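Local coordinates for protein methylaspartate ammonia-lyase (Citrobacter amalonaticus, PDB 1KKO) that catalyses the reversible, magnesium-dependent anti elimination of ammonia from L-threo-3-methylaspartate, giving mesaconate, at residues V305-C310 / M327-T332. Numbering follows the deposited sequence.
Sequences VADEWC and MVQIKT. With SO4 (sulfate ion), chain C.
A306 grips the neighbouring parallel strand with both backbone polar groups: its N donates to M327 O (2.9 Å) and its O receives Q329 N, nearly straight at 173°. On one face V305 lies alongside M327, CG2 against the selenium (3.9 Å); on the other, A306 CB meets V328 CG1, and F319 of helix 313-321 covers A306. This is one beta-alpha-beta unit of the TIM barrel, and at the ends of its two strands D307, Q329 and K331 supply a metal ligand, a substrate-binding amide and the proton acceptor. The D307 carboxylate and Q329 amide run side by side, their planes 20° apart; water 2 bridges them, close to D307 OD2 (2.6 Å) and at a longer 3.3 Å from Q329 NE2. With CG anti to the backbone N and the chain extended beyond it, Q329 delivers NE2 to E273, another magnesium ligand, and OE1 to G359 N. K331 bends at its last torsion (chi4 80°), bringing NZ to Q329 OE1, G359 O and water 1, which bridges to D307 OD2. K331 NZ also holds sulfate O4 (2.7 Å). Substrate-binding Q172, T360 and C361 share this anion, consistent with a substrate carboxylate position. The base thus bonds the amide directly, while waters tie the carboxylate to both.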
loop_
_atom_site.group_PDB
_atom_site.type_symbol
_atom_site.label_atom_id
_atom_site.label_comp_id
_atom_site.label_asym_id
_atom_site.label_seq_id
_atom_site.Cartn_x
_atom_site.Cartn_y
_atom_site.Cartn_z
ATOM N N VAL A 305 25.376 4.747 -8.146
ATOM C CA VAL A 305 24.883 3.839 -7.131
ATOM C C VAL A 305 25.048 2.391 -7.589
ATOM O O VAL A 305 24.581 2.020 -8.669
ATOM C CB VAL A 305 23.382 4.085 -6.871
ATOM C CG1 VAL A 305 22.909 3.270 -5.669
ATOM C CG2 VAL A 305 23.100 5.555 -6.665
ATOM N N ALA A 306 25.689 1.566 -6.768
ATOM C CA ALA A 306 25.794 0.140 -7.032
ATOM C C ALA A 306 24.496 -0.542 -6.663
ATOM O O ALA A 306 23.807 -0.151 -5.729
ATOM C CB ALA A 306 26.917 -0.459 -6.259
ATOM N N ASP A 307 24.172 -1.598 -7.387
ATOM C CA ASP A 307 22.968 -2.368 -7.103
ATOM C C ASP A 307 23.207 -3.820 -7.518
ATOM O O ASP A 307 23.416 -4.684 -6.666
ATOM C CB ASP A 307 21.789 -1.742 -7.834
ATOM C CG ASP A 307 20.511 -2.512 -7.667
ATOM O OD1 ASP A 307 20.357 -3.272 -6.689
ATOM O OD2 ASP A 307 19.580 -2.397 -8.489
ATOM N N GLU A 308 23.198 -4.080 -8.822
ATOM C CA GLU A 308 23.436 -5.429 -9.329
ATOM C C GLU A 308 24.754 -5.995 -8.786
ATOM O O GLU A 308 25.784 -5.324 -8.801
ATOM C CB GLU A 308 23.494 -5.435 -10.862
ATOM C CG GLU A 308 22.299 -4.841 -11.599
ATOM C CD GLU A 308 22.419 -3.346 -11.891
ATOM O OE1 GLU A 308 23.155 -2.627 -11.173
ATOM O OE2 GLU A 308 21.759 -2.886 -12.854
ATOM N N TRP A 309 24.692 -7.242 -8.333
ATOM C CA TRP A 309 25.823 -8.016 -7.810
ATOM C C TRP A 309 26.255 -7.579 -6.418
ATOM O O TRP A 309 27.223 -8.117 -5.880
ATOM C CB TRP A 309 27.001 -8.043 -8.792
ATOM C CG TRP A 309 26.526 -8.584 -10.103
ATOM C CD1 TRP A 309 26.293 -7.876 -11.234
ATOM C CD2 TRP A 309 26.120 -9.926 -10.378
ATOM N NE1 TRP A 309 25.806 -8.700 -12.220
ATOM C CE2 TRP A 309 25.691 -9.968 -11.716
ATOM C CE3 TRP A 309 26.108 -11.105 -9.639
ATOM C CZ2 TRP A 309 25.229 -11.134 -12.316
ATOM C CZ3 TRP A 309 25.660 -12.269 -10.246
ATOM C CH2 TRP A 309 25.231 -12.268 -11.567
ATOM N N CYS A 310 25.518 -6.635 -5.823
ATOM C CA CYS A 310 25.792 -6.166 -4.471
ATOM C C CYS A 310 24.591 -6.572 -3.632
ATOM O O CYS A 310 23.692 -5.778 -3.403
ATOM C CB CYS A 310 25.999 -4.663 -4.475
ATOM S SG CYS A 310 26.561 -4.041 -2.889
HETATM N N MSE A 327 27.429 5.460 -3.631
HETATM C CA MSE A 327 26.305 4.962 -2.855
HETATM C C MSE A 327 26.057 3.526 -3.257
HETATM O O MSE A 327 26.304 3.155 -4.401
HETATM C CB MSE A 327 25.073 5.807 -3.175
HETATM C CG MSE A 327 23.795 5.376 -2.491
HETATM SE SE MSE A 327 22.299 6.527 -2.973
HETATM C CE MSE A 327 22.398 7.751 -1.495
ATOM N N VAL A 328 25.596 2.713 -2.310
ATOM C CA VAL A 328 25.224 1.336 -2.595
ATOM C C VAL A 328 23.782 1.083 -2.178
ATOM O O VAL A 328 23.368 1.515 -1.106
ATOM C CB VAL A 328 26.106 0.309 -1.847
ATOM C CG1 VAL A 328 27.512 0.286 -2.401
ATOM C CG2 VAL A 328 26.135 0.576 -0.388
ATOM N N GLN A 329 23.020 0.395 -3.026
ATOM C CA GLN A 329 21.680 -0.048 -2.623
ATOM C C GLN A 329 21.782 -1.332 -1.794
ATOM O O GLN A 329 22.137 -2.395 -2.315
ATOM C CB GLN A 329 20.697 -0.292 -3.781
ATOM C CG GLN A 329 19.339 -0.666 -3.131
ATOM C CD GLN A 329 18.156 -0.975 -4.023
ATOM O OE1 GLN A 329 17.169 -1.549 -3.534
ATOM N NE2 GLN A 329 18.234 -0.631 -5.304
ATOM N N ILE A 330 21.481 -1.195 -0.504
ATOM C CA ILE A 330 21.356 -2.297 0.435
ATOM C C ILE A 330 19.912 -2.770 0.214
ATOM O O ILE A 330 18.958 -2.178 0.720
ATOM C CB ILE A 330 21.624 -1.751 1.849
ATOM C CG1 ILE A 330 23.052 -1.177 1.933
ATOM C CG2 ILE A 330 21.403 -2.806 2.925
ATOM C CD1 ILE A 330 23.327 -0.414 3.211
ATOM N N LYS A 331 19.758 -3.781 -0.629
ATOM C CA LYS A 331 18.427 -4.210 -1.074
ATOM C C LYS A 331 17.919 -5.187 -0.030
ATOM O O LYS A 331 18.185 -6.389 -0.071
ATOM C CB LYS A 331 18.480 -4.811 -2.463
ATOM C CG LYS A 331 17.100 -5.004 -3.050
ATOM C CD LYS A 331 17.135 -5.368 -4.521
ATOM C CE LYS A 331 15.836 -5.026 -5.236
ATOM N NZ LYS A 331 15.762 -3.593 -5.575
ATOM N N THR A 332 17.168 -4.645 0.916
ATOM C CA THR A 332 16.969 -5.314 2.190
ATOM C C THR A 332 16.616 -6.803 2.180
ATOM O O THR A 332 17.232 -7.537 2.917
ATOM C CB THR A 332 16.020 -4.517 3.111
ATOM O OG1 THR A 332 14.715 -4.409 2.527
ATOM C CG2 THR A 332 16.523 -3.085 3.351
HETATM S S SO4 C . 12.399 -3.602 -7.228
HETATM O O1 SO4 C . 12.467 -4.960 -6.633
HETATM O O2 SO4 C . 12.190 -3.883 -8.698
HETATM O O3 SO4 C . 11.270 -2.860 -6.680
HETATM O O4 SO4 C . 13.645 -2.813 -7.077
HETATM O O HOH W 1 17.739 -3.856 -7.340
HETATM O O HOH W 2 17.200 -1.309 -8.310
HETATM O O HOH W 3 21.967 -5.496 -1.153
#